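Local coordinates for protein glutaredoxin 1 (Francisella tularensis subsp. tularensis, PDB 3MSZ) that probably reduces protein disulfides as a small glutaredoxin of the thioredoxin superfamily, and binds glutathione, at residues K21-E26 and D83-K88. Residues are numbered along the deposited sequence; the frame is centred on the assembly and turned at random.
Sequences KQWFEE and DKILNK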
loop_
_atom_site.group_PDB
_atom_site.type_symbol
_atom_site.label_atom_id
_atom_site.label_comp_id
_atom_site.label_asym_id
_atom_site.label_seq_id
_atom_site.Cartn_x
_atom_site.Cartn_y
_atom_site.Cartn_z
ATOM N N LYS A 21 4.350 -6.934 0.594
ATOM C CA LYS A 21 3.831 -8.040 -0.248
ATOM C C LYS A 21 4.055 -9.388 0.421
ATOM O O LYS A 21 3.169 -10.240 0.450
ATOM C CB LYS A 21 4.494 -8.024 -1.623
ATOM C CG LYS A 21 4.079 -6.820 -2.461
ATOM C CD LYS A 21 4.663 -6.865 -3.870
ATOM C CE LYS A 21 6.076 -6.291 -3.884
ATOM N NZ LYS A 21 6.669 -6.289 -5.261
ATOM N N GLN A 22 5.261 -9.580 0.942
ATOM C CA GLN A 22 5.597 -10.808 1.646
ATOM C C GLN A 22 4.642 -11.074 2.802
ATOM O O GLN A 22 4.258 -12.222 3.051
ATOM C CB GLN A 22 7.012 -10.700 2.199
ATOM C CG GLN A 22 7.416 -11.893 2.999
ATOM C CD GLN A 22 8.855 -11.766 3.521
ATOM O OE1 GLN A 22 9.770 -12.407 3.015
ATOM N NE2 GLN A 22 9.044 -10.923 4.524
ATOM N N TRP A 23 4.249 -10.016 3.509
ATOM C CA TRP A 23 3.298 -10.183 4.601
ATOM C C TRP A 23 1.953 -10.734 4.098
ATOM O O TRP A 23 1.368 -11.652 4.689
ATOM C CB TRP A 23 3.078 -8.863 5.360
ATOM C CG TRP A 23 2.243 -9.048 6.610
ATOM C CD1 TRP A 23 2.701 -9.398 7.864
ATOM C CD2 TRP A 23 0.812 -8.948 6.723
ATOM N NE1 TRP A 23 1.644 -9.503 8.741
ATOM C CE2 TRP A 23 0.475 -9.224 8.077
ATOM C CE3 TRP A 23 -0.214 -8.651 5.823
ATOM C CZ2 TRP A 23 -0.855 -9.196 8.554
ATOM C CZ3 TRP A 23 -1.550 -8.630 6.302
ATOM C CH2 TRP A 23 -1.848 -8.910 7.655
ATOM N N PHE A 24 1.441 -10.147 3.025
ATOM C CA PHE A 24 0.179 -10.608 2.455
ATOM C C PHE A 24 0.306 -12.047 1.964
ATOM O O PHE A 24 -0.569 -12.879 2.228
ATOM C CB PHE A 24 -0.285 -9.667 1.337
ATOM C CG PHE A 24 -0.827 -8.358 1.861
ATOM C CD1 PHE A 24 -2.026 -8.330 2.577
ATOM C CD2 PHE A 24 -0.139 -7.175 1.668
ATOM C CE1 PHE A 24 -2.532 -7.133 3.100
ATOM C CE2 PHE A 24 -0.646 -5.967 2.165
ATOM C CZ PHE A 24 -1.845 -5.956 2.893
ATOM N N GLU A 25 1.404 -12.326 1.261
ATOM C CA GLU A 25 1.686 -13.675 0.761
ATOM C C GLU A 25 1.822 -14.721 1.873
ATOM O O GLU A 25 1.346 -15.834 1.721
ATOM C CB GLU A 25 2.929 -13.677 -0.145
ATOM C CG GLU A 25 2.648 -13.017 -1.504
ATOM C CD GLU A 25 3.892 -12.505 -2.235
ATOM O OE1 GLU A 25 4.952 -12.288 -1.599
ATOM O OE2 GLU A 25 3.791 -12.304 -3.464
ATOM N N GLU A 26 2.474 -14.375 2.979
ATOM C CA GLU A 26 2.675 -15.327 4.088
ATOM C C GLU A 26 1.369 -15.596 4.797
ATOM O O GLU A 26 1.237 -16.566 5.549
ATOM C CB GLU A 26 3.754 -14.833 5.086
ATOM C CG GLU A 26 5.201 -14.812 4.480
ATOM C CD GLU A 26 5.713 -16.221 4.025
ATOM O OE1 GLU A 26 5.378 -17.242 4.657
ATOM O OE2 GLU A 26 6.455 -16.309 3.022
ATOM N N ASP A 83 -3.061 -7.753 13.384
ATOM C CA ASP A 83 -4.116 -8.560 14.014
ATOM C C ASP A 83 -5.519 -8.295 13.429
ATOM O O ASP A 83 -6.260 -9.246 13.158
ATOM C CB ASP A 83 -4.115 -8.397 15.547
ATOM C CG ASP A 83 -2.927 -9.107 16.237
ATOM O OD1 ASP A 83 -2.154 -9.845 15.571
ATOM O OD2 ASP A 83 -2.770 -8.920 17.470
ATOM N N LYS A 84 -5.885 -7.025 13.218
ATOM C CA LYS A 84 -7.229 -6.705 12.705
ATOM C C LYS A 84 -7.431 -7.137 11.248
ATOM O O LYS A 84 -8.468 -7.671 10.884
ATOM C CB LYS A 84 -7.541 -5.218 12.843
ATOM C CG LYS A 84 -8.841 -4.776 12.124
ATOM C CD LYS A 84 -10.106 -5.468 12.683
ATOM C CE LYS A 84 -11.397 -4.846 12.133
ATOM N NZ LYS A 84 -12.658 -5.324 12.814
ATOM N N ILE A 85 -6.434 -6.898 10.409
ATOM C CA ILE A 85 -6.506 -7.310 9.015
ATOM C C ILE A 85 -6.656 -8.833 8.870
ATOM O O ILE A 85 -7.346 -9.308 7.955
ATOM C CB ILE A 85 -5.257 -6.817 8.238
ATOM C CG1 ILE A 85 -5.200 -5.286 8.283
ATOM C CG2 ILE A 85 -5.265 -7.329 6.802
ATOM C CD1 ILE A 85 -3.805 -4.717 8.068
ATOM N N LEU A 86 -6.013 -9.594 9.763
ATOM C CA LEU A 86 -6.149 -11.056 9.747
ATOM C C LEU A 86 -7.480 -11.523 10.345
ATOM O O LEU A 86 -7.789 -12.710 10.324
ATOM C CB LEU A 86 -4.984 -11.748 10.461
ATOM C CG LEU A 86 -3.579 -11.515 9.916
ATOM C CD1 LEU A 86 -2.568 -12.356 10.697
ATOM C CD2 LEU A 86 -3.507 -11.816 8.417
ATOM N N ASN A 87 -8.269 -10.595 10.876
ATOM C CA ASN A 87 -9.646 -10.924 11.239
ATOM C C ASN A 87 -10.548 -10.855 10.011
ATOM O O ASN A 87 -11.523 -11.593 9.896
ATOM C CB ASN A 87 -10.150 -10.030 12.366
ATOM C CG ASN A 87 -9.482 -10.346 13.690
ATOM O OD1 ASN A 87 -8.888 -11.413 13.854
ATOM N ND2 ASN A 87 -9.568 -9.419 14.638
ATOM N N LYS A 88 -10.197 -9.971 9.087
ATOM C CA LYS A 88 -10.782 -9.954 7.758
ATOM C C LYS A 88 -10.009 -10.946 6.877
ATOM O O LYS A 88 -10.540 -11.951 6.403
ATOM C CB LYS A 88 -10.671 -8.538 7.172
ATOM C CG LYS A 88 -11.092 -7.425 8.143
ATOM C CD LYS A 88 -10.360 -6.095 7.883
ATOM C CE LYS A 88 -10.703 -5.483 6.527
ATOM N NZ LYS A 88 -12.166 -5.233 6.368
#
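The backbones carrying Trp23 and its partners Ile85 and Leu86 stay well apart, with Trp23 CA 11.1 Å from Ile85 CA. Residues 21-26 keep regular helical turns, with Glu25 N bonded to Lys21 O (2.9 Å) and Glu26 N to Gln22 O. Residues 83-88 begin as helix and go on curling: Asn87 N bonds to Lys84 O at 2.9 Å, and Lys88 N reaches the same oxygen only weakly. No hydrogen bond crosses between the two.

One long aromatic side chain joins them. The indole stands out from its helix with CG anti to the backbone N (chi1 -172°), which sends the six-membered ring toward residues 83-88. Ile85 CG2 lies near the ring plane, at the edge, 3.9 Å from Trp23 CH2. Leu86 CD2 comes in obliquely, 3.4 Å from Trp23 CH2 and 3.7 Å from Trp23 CZ2. In this thioredoxin-type fold, the CxxC motif (Cys14, Cys17) straddles the start of helix 15-26, and the contact lies toward the helix's other end, with the Trp23 side chain about 12 Å from bound glutathione. Leu78 of helix 75-80 touches Trp23, Phe24 and Ile85, tying both segments to a third helix. Within residues 21-26, Trp23 CE3 sits 3.7 Å above the Phe24 ring plane, nearer the ring's perimeter than its centre, and Phe24 itself packs on Val6 and Ile8 of the sheet.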